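Local structure of UPF0303 protein YBR137W (Saccharomyces cerevisiae, 4CLC) at residues F34-T44 / I63-F72; F127-Q135 / H157-I165. The protein is of unknown function but is a cytoplasmic member of the UPF0303 family, which resembles the haem-degrading HbpS proteins. All coordinates share one frame; numbering follows the deposited sequence.

Interaction 1: F34-T44 / I63-F72; sequences FTYQDAFDLGT and ISLPNGHCLF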
# COMPACT_ATOMS: atom_id res chain seq x y z
N PHE D 34 36.42 15.06 1.91
CA PHE D 34 35.02 15.08 2.34
C PHE D 34 34.73 14.91 3.84
O PHE D 34 34.32 13.84 4.24
CB PHE D 34 34.21 14.03 1.62
CG PHE D 34 32.81 14.46 1.41
CD1 PHE D 34 32.54 15.71 0.89
CD2 PHE D 34 31.76 13.63 1.75
CE1 PHE D 34 31.26 16.13 0.69
CE2 PHE D 34 30.47 14.04 1.55
CZ PHE D 34 30.21 15.30 1.03
N THR D 35 34.96 15.94 4.65
CA THR D 35 34.43 16.01 6.02
C THR D 35 33.07 16.68 6.07
O THR D 35 32.61 17.23 5.07
CB THR D 35 35.32 16.84 6.91
OG1 THR D 35 35.29 18.19 6.41
CG2 THR D 35 36.74 16.29 6.91
N TYR D 36 32.46 16.73 7.25
CA TYR D 36 31.21 17.49 7.41
C TYR D 36 31.41 18.96 6.97
O TYR D 36 30.45 19.64 6.58
CB TYR D 36 30.73 17.47 8.86
CG TYR D 36 31.49 18.46 9.74
CD1 TYR D 36 32.68 18.09 10.34
CD2 TYR D 36 31.05 19.77 9.91
CE1 TYR D 36 33.40 18.99 11.12
CE2 TYR D 36 31.78 20.68 10.67
CZ TYR D 36 32.94 20.28 11.28
OH TYR D 36 33.68 21.15 12.05
N GLN D 37 32.65 19.43 7.12
CA GLN D 37 33.01 20.81 6.84
C GLN D 37 33.25 20.99 5.35
O GLN D 37 32.84 22.01 4.75
CB GLN D 37 34.24 21.22 7.64
CG GLN D 37 34.55 22.70 7.57
CD GLN D 37 33.41 23.58 8.09
OE1 GLN D 37 32.71 23.24 9.04
NE2 GLN D 37 33.24 24.74 7.45
N ASP D 38 33.91 20.00 4.76
CA ASP D 38 34.05 19.92 3.31
C ASP D 38 32.69 20.09 2.66
O ASP D 38 32.54 20.81 1.68
CB ASP D 38 34.69 18.60 2.90
CG ASP D 38 36.14 18.54 3.27
OD1 ASP D 38 36.73 19.62 3.50
OD2 ASP D 38 36.71 17.43 3.32
N ALA D 39 31.70 19.41 3.21
CA ALA D 39 30.34 19.53 2.71
C ALA D 39 29.89 20.97 2.74
O ALA D 39 29.39 21.49 1.76
CB ALA D 39 29.39 18.65 3.51
N PHE D 40 30.07 21.62 3.88
CA PHE D 40 29.53 22.96 4.05
C PHE D 40 30.29 23.96 3.19
O PHE D 40 29.71 24.88 2.59
CB PHE D 40 29.56 23.37 5.52
CG PHE D 40 28.98 24.74 5.76
CD1 PHE D 40 27.60 24.92 5.72
CD2 PHE D 40 29.80 25.83 6.00
CE1 PHE D 40 27.05 26.17 5.93
CE2 PHE D 40 29.26 27.08 6.21
CZ PHE D 40 27.87 27.25 6.18
N ASP D 41 31.61 23.77 3.13
CA ASP D 41 32.43 24.62 2.30
C ASP D 41 31.98 24.44 0.86
O ASP D 41 31.65 25.43 0.20
CB ASP D 41 33.91 24.30 2.49
CG ASP D 41 34.41 24.68 3.87
OD1 ASP D 41 33.79 25.58 4.48
OD2 ASP D 41 35.41 24.07 4.35
N LEU D 42 31.94 23.20 0.39
CA LEU D 42 31.55 22.93 -0.99
C LEU D 42 30.18 23.50 -1.34
O LEU D 42 30.00 24.08 -2.40
CB LEU D 42 31.57 21.44 -1.28
CG LEU D 42 30.93 21.10 -2.63
CD1 LEU D 42 31.78 21.66 -3.75
CD2 LEU D 42 30.74 19.61 -2.78
N GLY D 43 29.21 23.34 -0.45
CA GLY D 43 27.87 23.83 -0.71
C GLY D 43 27.77 25.35 -0.81
O GLY D 43 27.00 25.86 -1.63
N THR D 44 28.53 26.07 0.01
CA THR D 44 28.41 27.53 0.00
C THR D 44 29.20 28.07 -1.18
O THR D 44 28.80 29.05 -1.81
CB THR D 44 28.87 28.19 1.34
OG1 THR D 44 30.18 27.73 1.70
CG2 THR D 44 27.92 27.85 2.46
N ILE D 63 23.63 18.39 -1.02
CA ILE D 63 24.70 17.42 -0.88
C ILE D 63 24.21 16.36 0.08
O ILE D 63 23.90 16.66 1.23
CB ILE D 63 26.02 18.05 -0.36
CG1 ILE D 63 26.50 19.14 -1.32
CG2 ILE D 63 27.10 16.98 -0.18
CD1 ILE D 63 27.73 19.86 -0.84
N SER D 64 24.11 15.12 -0.40
CA SER D 64 23.62 14.03 0.42
C SER D 64 24.55 12.84 0.31
O SER D 64 25.32 12.72 -0.63
CB SER D 64 22.21 13.63 0.01
OG SER D 64 21.28 14.68 0.25
N LEU D 65 24.49 11.95 1.29
CA LEU D 65 25.25 10.72 1.21
C LEU D 65 24.43 9.76 0.40
O LEU D 65 23.24 10.00 0.18
CB LEU D 65 25.53 10.18 2.60
CG LEU D 65 26.40 11.04 3.50
CD1 LEU D 65 26.67 10.30 4.79
CD2 LEU D 65 27.69 11.36 2.79
N PRO D 66 25.05 8.66 -0.07
CA PRO D 66 24.30 7.67 -0.85
C PRO D 66 23.18 7.03 -0.06
O PRO D 66 22.26 6.48 -0.66
CB PRO D 66 25.35 6.63 -1.22
CG PRO D 66 26.52 6.93 -0.38
CD PRO D 66 26.49 8.37 -0.08
N ASN D 67 23.26 7.09 1.27
CA ASN D 67 22.24 6.50 2.11
C ASN D 67 21.04 7.43 2.33
O ASN D 67 20.04 7.04 2.90
CB ASN D 67 22.86 6.10 3.45
CG ASN D 67 22.94 7.25 4.42
OD1 ASN D 67 23.05 8.42 4.03
ND2 ASN D 67 22.87 6.93 5.71
N GLY D 68 21.15 8.67 1.85
CA GLY D 68 20.05 9.62 1.86
C GLY D 68 20.23 10.77 2.84
O GLY D 68 19.50 11.77 2.79
N HIS D 69 21.20 10.61 3.74
CA HIS D 69 21.50 11.62 4.75
C HIS D 69 21.91 12.96 4.12
O HIS D 69 22.90 13.05 3.39
CB HIS D 69 22.60 11.10 5.70
CG HIS D 69 23.02 12.09 6.74
ND1 HIS D 69 22.15 13.00 7.31
CD2 HIS D 69 24.23 12.34 7.30
CE1 HIS D 69 22.80 13.75 8.17
NE2 HIS D 69 24.06 13.37 8.20
N CYS D 70 21.17 14.02 4.44
CA CYS D 70 21.43 15.32 3.86
C CYS D 70 22.46 16.08 4.69
O CYS D 70 22.24 16.30 5.87
CB CYS D 70 20.14 16.11 3.75
SG CYS D 70 20.30 17.72 3.00
N LEU D 71 23.61 16.39 4.10
CA LEU D 71 24.61 17.23 4.75
C LEU D 71 24.34 18.73 4.54
O LEU D 71 24.60 19.55 5.43
CB LEU D 71 26.00 16.86 4.25
CG LEU D 71 26.29 15.36 4.34
CD1 LEU D 71 27.65 15.01 3.78
CD2 LEU D 71 26.19 14.86 5.76
N PHE D 72 23.84 19.07 3.35
CA PHE D 72 23.71 20.47 2.93
C PHE D 72 22.53 20.70 2.05
O PHE D 72 22.26 19.92 1.15
CB PHE D 72 24.95 20.93 2.15
CG PHE D 72 24.93 22.40 1.82
CD1 PHE D 72 25.41 23.32 2.71
CD2 PHE D 72 24.42 22.84 0.61
CE1 PHE D 72 25.39 24.68 2.42
CE2 PHE D 72 24.40 24.20 0.31
CZ PHE D 72 24.88 25.11 1.22
O HOH W 1 27.40 21.08 6.49
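Gly43 CA sits over the face of the Phe72 ring, 3.7 Å from its centroid and 14° off the normal, a CH-pi contact made by helix backbone. Phe72 gets there with CG anti to its backbone N (chi1 -174°), while Phe40 CD1 meets the ring's edge, 4.0 Å from Phe72 CE1, and Thr44 CG2 approaches the same Phe72 CE1. With an alanine at Phe72, the space under Gly43 CA would probably be left unfilled, and Phe40 CD1 would lose the aromatic edge it packs against. A classic beta bulge explains why Leu71 also faces the helix: Leu71 N and Phe72 N both donate to Ile63 O. Leu71 CB therefore packs on Ala39 CB at 3.9 Å, and Leu71 CD1 on Phe34 CE2 at 3.7 Å. Ile63 splits its branches, CG2 entering the edge of the Phe34 ring in plane, 3.7 Å from Phe34 CZ, and CD1 reaching Leu42 CD2 at 3.6 Å. At the helix start, Thr35 and Asp38 form a capping box: Asp38 N donates to Thr35 OG1, and Thr35 N in return to Asp38 OD2. Polar groups thus secure the helix and the bulge separately, and between them the fit is essentially apolar, resting on shape.

Interaction 2: F127-Q135 / H157-I165; sequences FHGGAVLIQ and HLMAVSSLI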
# COMPACT_ATOMS: atom_id res chain seq x y z
N PHE D 127 15.59 11.92 -15.32
CA PHE D 127 16.69 11.81 -16.25
C PHE D 127 17.23 13.13 -16.84
O PHE D 127 18.15 13.09 -17.68
CB PHE D 127 16.29 10.78 -17.30
CG PHE D 127 16.30 9.40 -16.76
CD1 PHE D 127 15.18 8.89 -16.10
CD2 PHE D 127 17.46 8.63 -16.79
CE1 PHE D 127 15.21 7.62 -15.55
CE2 PHE D 127 17.50 7.37 -16.25
CZ PHE D 127 16.37 6.86 -15.62
N HIS D 128 16.67 14.27 -16.41
CA HIS D 128 17.30 15.59 -16.64
C HIS D 128 18.59 15.71 -15.84
O HIS D 128 18.81 14.97 -14.88
CB HIS D 128 16.38 16.72 -16.23
CG HIS D 128 15.16 16.84 -17.08
ND1 HIS D 128 14.54 15.74 -17.65
CD2 HIS D 128 14.40 17.91 -17.40
CE1 HIS D 128 13.47 16.14 -18.31
NE2 HIS D 128 13.36 17.44 -18.18
N GLY D 129 19.47 16.63 -16.24
CA GLY D 129 20.77 16.75 -15.60
C GLY D 129 20.78 17.61 -14.35
O GLY D 129 19.81 18.28 -14.02
N GLY D 130 21.94 17.67 -13.70
CA GLY D 130 22.10 18.40 -12.45
C GLY D 130 22.49 17.62 -11.20
O GLY D 130 22.84 18.22 -10.19
N ALA D 131 22.49 16.29 -11.28
CA ALA D 131 22.94 15.45 -10.18
C ALA D 131 24.25 14.81 -10.53
O ALA D 131 24.30 13.93 -11.38
CB ALA D 131 21.92 14.38 -9.86
N VAL D 132 25.32 15.24 -9.87
CA VAL D 132 26.63 14.70 -10.14
C VAL D 132 27.17 14.03 -8.89
O VAL D 132 27.20 14.63 -7.82
CB VAL D 132 27.61 15.81 -10.62
CG1 VAL D 132 29.03 15.29 -10.72
CG2 VAL D 132 27.15 16.38 -11.94
N LEU D 133 27.56 12.78 -9.01
CA LEU D 133 28.18 12.09 -7.91
C LEU D 133 29.49 12.78 -7.52
O LEU D 133 30.15 13.38 -8.37
CB LEU D 133 28.44 10.63 -8.25
CG LEU D 133 27.20 9.77 -8.51
CD1 LEU D 133 27.61 8.43 -9.07
CD2 LEU D 133 26.44 9.59 -7.23
N ILE D 134 29.83 12.69 -6.24
CA ILE D 134 31.11 13.14 -5.73
C ILE D 134 32.00 11.93 -5.51
O ILE D 134 31.80 11.17 -4.56
CB ILE D 134 30.98 13.92 -4.40
CG1 ILE D 134 30.04 15.11 -4.55
CG2 ILE D 134 32.34 14.38 -3.92
CD1 ILE D 134 29.91 15.90 -3.27
N GLN D 135 33.00 11.77 -6.37
CA GLN D 135 33.88 10.60 -6.34
C GLN D 135 34.96 10.70 -5.28
O GLN D 135 35.35 11.80 -4.88
CB GLN D 135 34.53 10.40 -7.70
CG GLN D 135 34.21 9.06 -8.29
CD GLN D 135 32.78 8.96 -8.71
OE1 GLN D 135 32.29 9.79 -9.49
NE2 GLN D 135 32.08 7.95 -8.20
N HIS D 157 23.70 20.72 -14.63
CA HIS D 157 24.75 19.74 -14.75
C HIS D 157 26.14 20.37 -14.87
O HIS D 157 27.09 19.90 -14.24
CB HIS D 157 24.52 18.84 -15.97
CG HIS D 157 25.68 17.94 -16.25
ND1 HIS D 157 25.91 16.78 -15.54
CD2 HIS D 157 26.70 18.04 -17.13
CE1 HIS D 157 27.01 16.20 -15.98
NE2 HIS D 157 27.51 16.95 -16.95
N LEU D 158 26.26 21.42 -15.69
CA LEU D 158 27.56 22.03 -15.94
C LEU D 158 28.05 22.70 -14.68
O LEU D 158 29.19 22.45 -14.24
CB LEU D 158 27.49 23.03 -17.07
N MET D 159 27.19 23.54 -14.09
CA MET D 159 27.49 24.20 -12.83
C MET D 159 27.97 23.18 -11.81
O MET D 159 28.98 23.39 -11.13
CB MET D 159 26.27 24.93 -12.27
CG MET D 159 26.29 26.47 -12.44
SD MET D 159 27.74 27.36 -11.81
CE MET D 159 28.18 26.43 -10.33
N ALA D 160 27.25 22.06 -11.75
CA ALA D 160 27.63 20.96 -10.89
C ALA D 160 29.05 20.51 -11.14
O ALA D 160 29.87 20.53 -10.23
CB ALA D 160 26.68 19.80 -11.07
N VAL D 161 29.36 20.13 -12.38
CA VAL D 161 30.66 19.52 -12.69
C VAL D 161 31.81 20.52 -12.58
O VAL D 161 32.92 20.18 -12.15
CB VAL D 161 30.68 18.92 -14.12
CG1 VAL D 161 31.91 18.05 -14.31
CG2 VAL D 161 29.43 18.09 -14.38
N SER D 162 31.53 21.75 -13.00
CA SER D 162 32.56 22.76 -13.07
C SER D 162 33.03 23.13 -11.68
O SER D 162 34.23 23.07 -11.36
CB SER D 162 32.03 24.00 -13.78
OG SER D 162 31.05 23.64 -14.73
N SER D 163 32.06 23.51 -10.84
CA SER D 163 32.34 23.97 -9.48
C SER D 163 32.81 22.83 -8.61
O SER D 163 33.53 23.02 -7.65
CB SER D 163 31.12 24.65 -8.87
OG SER D 163 30.01 23.78 -8.88
N LEU D 164 32.41 21.62 -8.97
CA LEU D 164 32.88 20.45 -8.27
C LEU D 164 34.38 20.24 -8.55
O LEU D 164 35.16 19.98 -7.64
CB LEU D 164 32.06 19.24 -8.70
CG LEU D 164 31.96 18.01 -7.82
CD1 LEU D 164 31.73 18.42 -6.38
CD2 LEU D 164 30.79 17.26 -8.36
N ILE D 165 34.76 20.37 -9.83
CA ILE D 165 36.16 20.28 -10.26
C ILE D 165 36.98 21.51 -9.83
O ILE D 165 38.14 21.39 -9.42
CB ILE D 165 36.28 20.12 -11.80
CG1 ILE D 165 35.82 18.73 -12.23
CG2 ILE D 165 37.70 20.36 -12.27
CD1 ILE D 165 36.22 18.39 -13.64
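Met159 O, on the helix whose Ala160 and Leu164 pack against Val132, is gripped twice: Ser163 OG donates to it at 2.5 Å and Ser163 N at 3.1 Å, from opposite faces of the carbonyl plane. That ties the hydroxyl back onto its own helix, leaving the packing across the contact to apolar groups. Val132 is the centre of it. Its CG1, anti to the backbone N (chi1 172°), slides past Leu164 to reach CD2 at 3.5 Å; its CG2 lies 3.6 Å from Ala160 CB and also touches Val161 CG2. Farther along, Ile134 CG1 meets the other Leu164 branch, CD1, at 4.1 Å. At the opposite end the backbones close up, Gly130 CA 3.6 Å from His157 N, and the positive phi of Gly130 (117°) suits a residue without a side chain. Val161 CG2 lies over one face of the His157 ring, offset toward its rim, and that ring also stacks with Phe103. The axes of strand 131-135 and helix 157-165 run 24° apart. Strand 131-136 lies between 30-31 and 144-149; Ala160 and Leu164 reach over to Ile148 and Leu146, whereas Ala131 and Leu133 turn toward helix 84-98 on the other side of the sheet.

How the interactions relate
Interaction 1 closes before interaction 2 opens along the chain, yet their centres are only 14 Å apart and both use the same mixed sheet, in which strand 144-149 separates 131-136 from 60-64. Helices 36-53 and 153-168 lie next to each other on it, and the two contacts merge where they meet: Leu42 CD2 packs on Ile134 CD1 at 3.8 Å and on Leu164 CD1 at 3.9 Å. One continuous apolar layer therefore joins both helices to the sheet. Interaction 2 lies near the middle of the chain, about 3 Å from its centre, whereas residues around interaction 1, such as Tyr36 and His69, bond to other chains of the assembly.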